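Local coordinates for quinoline 2-oxidoreductase small subunit (Pseudomonas putida, PDB 1T3Q), which carries two [2Fe-2S] clusters in a molybdenum hydroxylase acting on quinoline, probably relaying electrons from the molybdenum site to FAD, at residues 11-25 against 72-85. Residues are numbered along the deposited sequence; the frame is centred on the assembly and turned at random.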
# COMPACT_ATOMS: atom_id res chain seq x y z
N ARG A 11 18.14 -13.78 -22.51
CA ARG A 11 16.84 -13.45 -23.08
C ARG A 11 16.05 -14.73 -23.32
O ARG A 11 16.41 -15.53 -24.17
CB ARG A 11 17.03 -12.69 -24.40
CG ARG A 11 15.74 -12.29 -25.10
CD ARG A 11 16.04 -11.39 -26.29
NE ARG A 11 14.83 -10.92 -26.95
CZ ARG A 11 14.01 -11.69 -27.66
NH1 ARG A 11 14.27 -12.99 -27.79
NH2 ARG A 11 12.94 -11.17 -28.24
N ILE A 12 14.98 -14.91 -22.56
CA ILE A 12 14.16 -16.10 -22.69
C ILE A 12 12.83 -15.81 -23.36
O ILE A 12 12.12 -14.88 -22.98
CB ILE A 12 13.91 -16.76 -21.31
CG1 ILE A 12 15.25 -17.07 -20.63
CG2 ILE A 12 13.09 -18.04 -21.49
CD1 ILE A 12 16.19 -17.92 -21.47
N SER A 13 12.51 -16.62 -24.36
CA SER A 13 11.27 -16.47 -25.10
C SER A 13 10.35 -17.66 -24.82
O SER A 13 10.67 -18.80 -25.14
CB SER A 13 11.58 -16.38 -26.60
OG SER A 13 10.40 -16.25 -27.36
N ALA A 14 9.19 -17.38 -24.22
CA ALA A 14 8.23 -18.43 -23.91
C ALA A 14 6.81 -17.88 -23.92
O ALA A 14 6.59 -16.68 -23.75
CB ALA A 14 8.55 -19.03 -22.54
N THR A 15 5.84 -18.76 -24.13
CA THR A 15 4.45 -18.33 -24.12
C THR A 15 3.93 -18.57 -22.70
O THR A 15 4.04 -19.68 -22.17
CB THR A 15 3.61 -19.12 -25.13
OG1 THR A 15 4.11 -18.88 -26.45
CG2 THR A 15 2.16 -18.70 -25.07
N ILE A 16 3.37 -17.53 -22.09
CA ILE A 16 2.85 -17.64 -20.74
C ILE A 16 1.37 -17.31 -20.76
O ILE A 16 0.97 -16.20 -21.10
CB ILE A 16 3.59 -16.69 -19.78
CG1 ILE A 16 5.09 -16.99 -19.82
CG2 ILE A 16 3.04 -16.85 -18.36
CD1 ILE A 16 5.94 -16.09 -18.93
N ASN A 17 0.55 -18.30 -20.41
CA ASN A 17 -0.90 -18.16 -20.40
C ASN A 17 -1.44 -17.68 -21.74
O ASN A 17 -2.29 -16.79 -21.80
CB ASN A 17 -1.33 -17.23 -19.26
CG ASN A 17 -0.97 -17.79 -17.90
OD1 ASN A 17 -0.99 -19.00 -17.69
ND2 ASN A 17 -0.65 -16.91 -16.96
N GLY A 18 -0.93 -18.28 -22.81
CA GLY A 18 -1.39 -17.94 -24.15
C GLY A 18 -0.72 -16.75 -24.81
O GLY A 18 -0.89 -16.54 -26.01
N LYS A 19 0.03 -15.96 -24.05
CA LYS A 19 0.69 -14.78 -24.60
C LYS A 19 2.20 -14.93 -24.72
O LYS A 19 2.88 -15.30 -23.77
CB LYS A 19 0.38 -13.56 -23.73
N PRO A 20 2.75 -14.63 -25.91
CA PRO A 20 4.19 -14.72 -26.13
C PRO A 20 4.88 -13.72 -25.21
O PRO A 20 4.54 -12.53 -25.21
CB PRO A 20 4.34 -14.34 -27.60
CG PRO A 20 3.04 -14.79 -28.21
CD PRO A 20 2.04 -14.34 -27.17
N ARG A 21 5.83 -14.19 -24.42
CA ARG A 21 6.53 -13.30 -23.50
C ARG A 21 8.04 -13.39 -23.68
O ARG A 21 8.57 -14.39 -24.17
CB ARG A 21 6.18 -13.64 -22.05
CG ARG A 21 4.69 -13.56 -21.72
CD ARG A 21 4.13 -12.17 -21.95
NE ARG A 21 4.68 -11.17 -21.03
CZ ARG A 21 4.33 -11.04 -19.76
NH1 ARG A 21 4.89 -10.11 -19.01
NH2 ARG A 21 3.40 -11.83 -19.23
N VAL A 22 8.72 -12.33 -23.29
CA VAL A 22 10.17 -12.26 -23.36
C VAL A 22 10.65 -11.70 -22.03
O VAL A 22 10.29 -10.60 -21.65
CB VAL A 22 10.65 -11.33 -24.49
CG1 VAL A 22 12.16 -11.21 -24.46
CG2 VAL A 22 10.19 -11.86 -25.84
N PHE A 23 11.45 -12.48 -21.31
CA PHE A 23 11.98 -12.04 -20.02
C PHE A 23 13.46 -12.36 -19.88
O PHE A 23 13.97 -13.30 -20.50
CB PHE A 23 11.17 -12.66 -18.87
CG PHE A 23 11.04 -14.16 -18.95
CD1 PHE A 23 11.98 -14.98 -18.34
CD2 PHE A 23 9.98 -14.75 -19.63
CE1 PHE A 23 11.87 -16.37 -18.41
CE2 PHE A 23 9.86 -16.13 -19.72
CZ PHE A 23 10.81 -16.95 -19.11
N TYR A 24 14.15 -11.55 -19.09
CA TYR A 24 15.58 -11.73 -18.86
C TYR A 24 15.85 -12.29 -17.49
O TYR A 24 15.35 -11.79 -16.49
CB TYR A 24 16.31 -10.39 -19.04
CG TYR A 24 16.33 -9.93 -20.47
CD1 TYR A 24 15.17 -9.45 -21.09
CD2 TYR A 24 17.50 -10.01 -21.23
CE1 TYR A 24 15.18 -9.08 -22.43
CE2 TYR A 24 17.51 -9.64 -22.56
CZ TYR A 24 16.35 -9.17 -23.15
OH TYR A 24 16.37 -8.82 -24.48
N VAL A 25 16.66 -13.35 -17.45
CA VAL A 25 16.98 -14.01 -16.20
C VAL A 25 18.39 -14.57 -16.18
O VAL A 25 19.01 -14.75 -17.24
CB VAL A 25 16.02 -15.19 -15.93
CG1 VAL A 25 14.61 -14.68 -15.70
CG2 VAL A 25 16.04 -16.16 -17.11
N ALA A 72 14.80 -21.19 -15.03
CA ALA A 72 14.00 -20.24 -15.77
C ALA A 72 14.44 -20.26 -17.23
O ALA A 72 13.61 -20.15 -18.14
CB ALA A 72 14.17 -18.83 -15.19
N VAL A 73 15.74 -20.42 -17.47
CA VAL A 73 16.23 -20.46 -18.85
C VAL A 73 15.73 -21.69 -19.62
O VAL A 73 15.76 -21.70 -20.84
CB VAL A 73 17.78 -20.39 -18.93
CG1 VAL A 73 18.26 -19.06 -18.38
CG2 VAL A 73 18.42 -21.55 -18.18
N GLN A 74 15.26 -22.71 -18.91
CA GLN A 74 14.75 -23.90 -19.58
C GLN A 74 13.31 -23.71 -20.05
O GLN A 74 12.70 -24.63 -20.58
CB GLN A 74 14.85 -25.12 -18.66
CG GLN A 74 16.29 -25.56 -18.43
CD GLN A 74 16.41 -26.72 -17.47
OE1 GLN A 74 15.92 -26.66 -16.34
NE2 GLN A 74 17.08 -27.78 -17.90
N ALA A 75 12.78 -22.50 -19.87
CA ALA A 75 11.42 -22.22 -20.30
C ALA A 75 11.43 -21.82 -21.78
O ALA A 75 10.38 -21.73 -22.42
CB ALA A 75 10.82 -21.09 -19.47
N GLU A 76 12.63 -21.60 -22.31
CA GLU A 76 12.78 -21.20 -23.70
C GLU A 76 12.01 -22.10 -24.65
O GLU A 76 12.15 -23.33 -24.62
CB GLU A 76 14.27 -21.20 -24.10
CG GLU A 76 14.52 -20.91 -25.58
CD GLU A 76 14.24 -19.46 -25.95
OE1 GLU A 76 13.97 -19.18 -27.14
OE2 GLU A 76 14.29 -18.59 -25.06
N GLY A 77 11.20 -21.49 -25.50
CA GLY A 77 10.42 -22.24 -26.47
C GLY A 77 9.27 -23.06 -25.91
O GLY A 77 8.67 -23.86 -26.64
N CYS A 78 8.94 -22.86 -24.64
CA CYS A 78 7.85 -23.60 -24.02
C CYS A 78 6.58 -22.77 -23.83
O CYS A 78 6.62 -21.54 -23.84
CB CYS A 78 8.29 -24.14 -22.66
SG CYS A 78 9.67 -25.31 -22.71
N SER A 79 5.46 -23.47 -23.68
CA SER A 79 4.18 -22.83 -23.45
C SER A 79 3.83 -23.11 -21.99
O SER A 79 3.59 -24.25 -21.60
CB SER A 79 3.11 -23.43 -24.36
OG SER A 79 1.83 -22.88 -24.06
N ILE A 80 3.83 -22.05 -21.19
CA ILE A 80 3.56 -22.16 -19.75
C ILE A 80 2.18 -21.68 -19.34
O ILE A 80 1.68 -20.66 -19.83
CB ILE A 80 4.61 -21.35 -18.97
CG1 ILE A 80 6.00 -21.93 -19.22
CG2 ILE A 80 4.26 -21.34 -17.48
CD1 ILE A 80 7.14 -21.08 -18.67
N GLU A 81 1.56 -22.42 -18.42
CA GLU A 81 0.24 -22.07 -17.91
C GLU A 81 0.30 -21.98 -16.39
O GLU A 81 0.59 -22.97 -15.72
CB GLU A 81 -0.78 -23.15 -18.29
CG GLU A 81 -1.19 -23.15 -19.74
CD GLU A 81 -2.09 -24.33 -20.06
OE1 GLU A 81 -1.56 -25.43 -20.30
OE2 GLU A 81 -3.32 -24.15 -20.04
N THR A 82 0.05 -20.79 -15.85
CA THR A 82 0.05 -20.61 -14.40
C THR A 82 -1.41 -20.45 -13.96
O THR A 82 -2.31 -20.32 -14.80
CB THR A 82 0.85 -19.36 -13.97
OG1 THR A 82 0.21 -18.18 -14.47
CG2 THR A 82 2.27 -19.43 -14.51
N VAL A 83 -1.64 -20.48 -12.66
CA VAL A 83 -3.00 -20.36 -12.14
C VAL A 83 -3.72 -19.10 -12.61
O VAL A 83 -4.94 -19.10 -12.78
CB VAL A 83 -3.00 -20.41 -10.59
CG1 VAL A 83 -2.28 -19.19 -10.03
CG2 VAL A 83 -4.43 -20.47 -10.07
N GLU A 84 -2.97 -18.02 -12.85
CA GLU A 84 -3.57 -16.77 -13.30
C GLU A 84 -4.32 -16.91 -14.62
O GLU A 84 -5.22 -16.13 -14.93
CB GLU A 84 -2.51 -15.67 -13.46
CG GLU A 84 -1.97 -15.12 -12.15
CD GLU A 84 -0.71 -15.83 -11.68
OE1 GLU A 84 -0.48 -16.99 -12.08
OE2 GLU A 84 0.04 -15.22 -10.89
N GLY A 85 -3.93 -17.90 -15.42
CA GLY A 85 -4.56 -18.09 -16.71
C GLY A 85 -5.83 -18.91 -16.72
O GLY A 85 -6.50 -19.00 -17.74
O HOH W 1 15.23 -15.92 -26.57
O HOH W 2 0.64 -20.53 -22.50
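Strand 11-16 runs parallel to strand 79-81, their axes 40° apart, and Thr15 reaches to both sides of Ser79, its N donating to Cys78 O and its O accepting from Ile80 N. This is the central parallel pair of the β-grasp fold of plant-type [2Fe-2S] ferredoxins; the hairpin of 11-16 and 19-25 joins the sheet through strand 79-81, last in sequence but central in the sheet, with strand 57-60 on its other side. Further along, Asn17 N donates to Ile80 O at 2.7 Å. At the other end, Ser13 O receives Gly77 N, while Glu76, bent at chi2 (71°), curls its carboxylate back to Ser13 N; that bond, 2.7 Å to OE2, is almost straight at the hydrogen but comes from above the carboxylate plane. Where the hairpin meets the 3-10 turn 72-75, Ile12 lays CD1 on Val73 CA at 3.6 Å, the ring edge of Phe23 meets Ala75 CB through CZ, and Val25 CG2 touches Ala72 CB; helix 31-39 also packs on Phe23, Val25 and Ala72. Beyond the strand the Asn17 amide bonds twice to Thr82: OD1 takes Thr82 N on an in-plane lone pair at 2.8 Å, and ND2 donates to OG1. With an alanine here both bonds go, which would probably leave Thr82 less firmly fixed to the hairpin. Thr82 OG1 in turn donates to Glu84 OE1 at 2.8 Å, while Glu84 OE2 accepts from Gly43 N.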